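Local coordinates for protein homoserine kinase (Cytophaga hutchinsonii, PDB 4P52) that probably catalyses the ATP-dependent phosphorylation of L-homoserine to O-phospho-L-homoserine, a step in threonine biosynthesis, at residues Ser159-Asn164 / Arg177-Leu182. Sequence-based numbering, arbitrary orientation.
Sequences SAHADN and RSYDPL
The ring of Tyr-179 reaches the start of helix 162-170 with its hydroxyl end: His-161 CA sits at the ring edge, close to the ring plane, while the carbonyl oxygen of Ala-160 and the amide of Ala-162 approach obliquely. The same hydroxyl lies at the edge of the His-161 imidazole, near its plane. Over one face of the Arg-177 guanidinium lies Ser-178 CB, 3.4 Å above the plane and displaced toward the rim. Ala-162 N donates a hydrogen bond to Tyr-179 OH, 3.0 Å long but bent (N-H...O angle 133°); the tyrosine is poorly ordered, so this geometry is approximate. His-161 occupies the N-cap position, so the phenol oxygen accepts from the first amide of the helix. The methyl group of Ala-162 packs against the outer part of the ring, its CB 3.9 Å from Tyr-179 CE2. With CG anti to the backbone N (chi1 -166°), the Leu-182 side chain extends so that CD1 meets Ala-162 CB at 4.0 Å. Met-150 of helix 146-157 touches both Ala-162 and Tyr-179. Within the 177-182 turn, which contains a cis peptide before Pro-181, Ser-178 OG donates a hydrogen bond to Pro-181 O (3.0 Å). A classic beta bulge sets Arg-177 and Ser-178 opposite Asp-183, which Arg-177 also salt-bridges. The contact thus ties a helix N-terminus to the connection between antiparallel strands 173-178 and 183-187, in the alpha+beta fold of the GHMP kinases.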
ATOM      1  N   SER A 159     -22.890   9.629  -5.643  1.00 69.83           N
ATOM      2  CA  SER A 159     -21.741   9.051  -4.960  1.00 68.71           C
ATOM      3  C   SER A 159     -21.439   7.661  -5.545  1.00 66.09           C
ATOM      4  O   SER A 159     -22.273   6.759  -5.461  1.00 73.83           O
ATOM      5  CB  SER A 159     -22.089   8.970  -3.461  1.00 70.39           C
ATOM      6  OG  SER A 159     -21.191   8.167  -2.729  1.00 75.83           O
ATOM      7  N   ALA A 160     -20.258   7.483  -6.134  1.00 58.74           N
ATOM      8  CA  ALA A 160     -19.887   6.184  -6.735  1.00 55.26           C
ATOM      9  C   ALA A 160     -18.675   5.537  -6.072  1.00 51.30           C
ATOM     10  O   ALA A 160     -17.686   6.214  -5.780  1.00 51.07           O
ATOM     11  CB  ALA A 160     -19.659   6.327  -8.232  1.00 53.48           C
ATOM     12  N   HIS A 161     -18.742   4.228  -5.826  1.00 46.79           N
ATOM     13  CA  HIS A 161     -17.619   3.553  -5.157  1.00 41.98           C
ATOM     14  C   HIS A 161     -16.967   2.493  -6.014  1.00 34.02           C
ATOM     15  O   HIS A 161     -17.493   1.395  -6.143  1.00 35.14           O
ATOM     16  CB  HIS A 161     -18.019   2.989  -3.789  1.00 45.80           C
ATOM     17  CG  HIS A 161     -18.333   4.042  -2.774  1.00 57.30           C
ATOM     18  ND1 HIS A 161     -19.620   4.304  -2.344  1.00 60.58           N
ATOM     19  CD2 HIS A 161     -17.531   4.917  -2.120  1.00 61.66           C
ATOM     20  CE1 HIS A 161     -19.595   5.281  -1.457  1.00 60.92           C
ATOM     21  NE2 HIS A 161     -18.341   5.672  -1.303  1.00 61.88           N
ATOM     22  N   ALA A 162     -15.814   2.825  -6.588  1.00 29.71           N
ATOM     23  CA  ALA A 162     -15.115   1.928  -7.491  1.00 27.71           C
ATOM     24  C   ALA A 162     -14.673   0.662  -6.806  1.00 28.53           C
ATOM     25  O   ALA A 162     -14.605  -0.391  -7.437  1.00 29.15           O
ATOM     26  CB  ALA A 162     -13.944   2.610  -8.135  1.00 26.88           C
ATOM     27  N   ASP A 163     -14.393   0.742  -5.511  1.00 28.95           N
ATOM     28  CA  ASP A 163     -14.003  -0.460  -4.789  1.00 29.10           C
ATOM     29  C   ASP A 163     -15.173  -1.401  -4.528  1.00 28.96           C
ATOM     30  O   ASP A 163     -14.966  -2.539  -4.114  1.00 28.90           O
ATOM     31  CB  ASP A 163     -13.227  -0.158  -3.513  1.00 30.38           C
ATOM     32  CG  ASP A 163     -14.038   0.595  -2.475  1.00 32.11           C
ATOM     33  OD1 ASP A 163     -15.223   0.969  -2.724  1.00 33.39           O
ATOM     34  OD2 ASP A 163     -13.453   0.822  -1.386  1.00 31.14           O
ATOM     35  N   ASN A 164     -16.393  -0.944  -4.804  1.00 28.06           N
ATOM     36  CA  ASN A 164     -17.527  -1.881  -4.953  1.00 26.78           C
ATOM     37  C   ASN A 164     -17.754  -2.262  -6.423  1.00 25.19           C
ATOM     38  O   ASN A 164     -17.813  -3.446  -6.761  1.00 24.48           O
ATOM     39  CB  ASN A 164     -18.813  -1.301  -4.385  1.00 27.29           C
ATOM     40  CG  ASN A 164     -18.769  -1.125  -2.882  1.00 28.79           C
ATOM     41  OD1 ASN A 164     -18.847   0.003  -2.402  1.00 34.51           O
ATOM     42  ND2 ASN A 164     -18.682  -2.227  -2.129  1.00 25.00           N
ATOM     43  N   ARG A 177      -6.381   2.443  -7.437  1.00 29.56           N
ATOM     44  CA  ARG A 177      -5.186   3.191  -7.179  1.00 30.23           C
ATOM     45  C   ARG A 177      -5.455   4.703  -7.218  1.00 31.33           C
ATOM     46  O   ARG A 177      -4.810   5.455  -6.498  1.00 32.05           O
ATOM     47  CB  ARG A 177      -4.146   2.785  -8.212  1.00 31.63           C
ATOM     48  CG  ARG A 177      -2.727   3.180  -7.885  1.00 31.89           C
ATOM     49  CD  ARG A 177      -2.234   4.040  -9.016  1.00 33.51           C
ATOM     50  NE  ARG A 177      -2.281   5.464  -8.687  1.00 34.27           N
ATOM     51  CZ  ARG A 177      -2.484   6.444  -9.567  1.00 34.40           C
ATOM     52  NH1 ARG A 177      -2.722   6.176 -10.834  1.00 33.85           N
ATOM     53  NH2 ARG A 177      -2.474   7.710  -9.166  1.00 35.74           N
ATOM     54  N   SER A 178      -6.401   5.124  -8.058  1.00 31.85           N
ATOM     55  CA  SER A 178      -6.836   6.513  -8.162  1.00 34.76           C
ATOM     56  C   SER A 178      -8.274   6.577  -8.698  1.00 38.58           C
ATOM     57  O   SER A 178      -8.679   5.698  -9.455  1.00 38.33           O
ATOM     58  CB  SER A 178      -5.877   7.281  -9.076  1.00 36.83           C
ATOM     59  OG  SER A 178      -6.361   8.572  -9.408  1.00 39.18           O
ATOM     60  N   TYR A 179      -9.042   7.598  -8.291  1.00 45.48           N
ATOM     61  CA  TYR A 179     -10.419   7.842  -8.801  1.00 51.80           C
ATOM     62  C   TYR A 179     -10.386   8.754 -10.014  1.00 54.75           C
ATOM     63  O   TYR A 179     -11.129   8.552 -10.970  1.00 59.39           O
ATOM     64  CB  TYR A 179     -11.357   8.436  -7.737  1.00 60.22           C
ATOM     65  CG  TYR A 179     -12.142   7.400  -6.942  1.00 83.87           C
ATOM     66  CD1 TYR A 179     -11.549   6.722  -5.855  1.00 97.52           C
ATOM     67  CD2 TYR A 179     -13.487   7.091  -7.255  1.00 90.17           C
ATOM     68  CE1 TYR A 179     -12.260   5.765  -5.117  1.00 99.12           C
ATOM     69  CE2 TYR A 179     -14.209   6.136  -6.511  1.00 86.82           C
ATOM     70  CZ  TYR A 179     -13.594   5.473  -5.446  1.00 93.05           C
ATOM     71  OH  TYR A 179     -14.275   4.522  -4.690  1.00 95.49           O
ATOM     72  N   ASP A 180      -9.533   9.766  -9.983  1.00 54.53           N
ATOM     73  CA  ASP A 180      -9.380  10.646 -11.130  1.00 58.36           C
ATOM     74  C   ASP A 180      -7.887  10.848 -11.463  1.00 58.46           C
ATOM     75  O   ASP A 180      -7.163  11.551 -10.741  1.00 60.25           O
ATOM     76  CB  ASP A 180     -10.121  11.975 -10.908  1.00 65.60           C
ATOM     77  CG  ASP A 180     -10.324  12.763 -12.202  1.00 73.41           C
ATOM     78  OD1 ASP A 180     -10.341  12.157 -13.294  1.00 76.34           O
ATOM     79  OD2 ASP A 180     -10.473  14.000 -12.128  1.00 76.88           O
ATOM     80  N   PRO A 181      -7.418  10.203 -12.551  1.00 54.10           N
ATOM     81  CA  PRO A 181      -8.246   9.351 -13.436  1.00 48.34           C
ATOM     82  C   PRO A 181      -8.486   7.973 -12.818  1.00 43.73           C
ATOM     83  O   PRO A 181      -7.766   7.577 -11.901  1.00 42.70           O
ATOM     84  CB  PRO A 181      -7.398   9.244 -14.703  1.00 49.29           C
ATOM     85  CG  PRO A 181      -5.980   9.406 -14.226  1.00 50.25           C
ATOM     86  CD  PRO A 181      -5.992  10.207 -12.946  1.00 51.62           C
ATOM     87  N   LEU A 182      -9.489   7.252 -13.306  1.00 41.67           N
ATOM     88  CA  LEU A 182      -9.872   5.980 -12.697  1.00 39.43           C
ATOM     89  C   LEU A 182      -8.838   4.909 -13.018  1.00 37.64           C
ATOM     90  O   LEU A 182      -8.645   4.538 -14.184  1.00 39.05           O
ATOM     91  CB  LEU A 182     -11.263   5.574 -13.160  1.00 40.20           C
ATOM     92  CG  LEU A 182     -12.016   4.463 -12.423  1.00 41.77           C
ATOM     93  CD1 LEU A 182     -11.857   4.536 -10.906  1.00 41.43           C
ATOM     94  CD2 LEU A 182     -13.485   4.507 -12.829  1.00 41.01           C
TER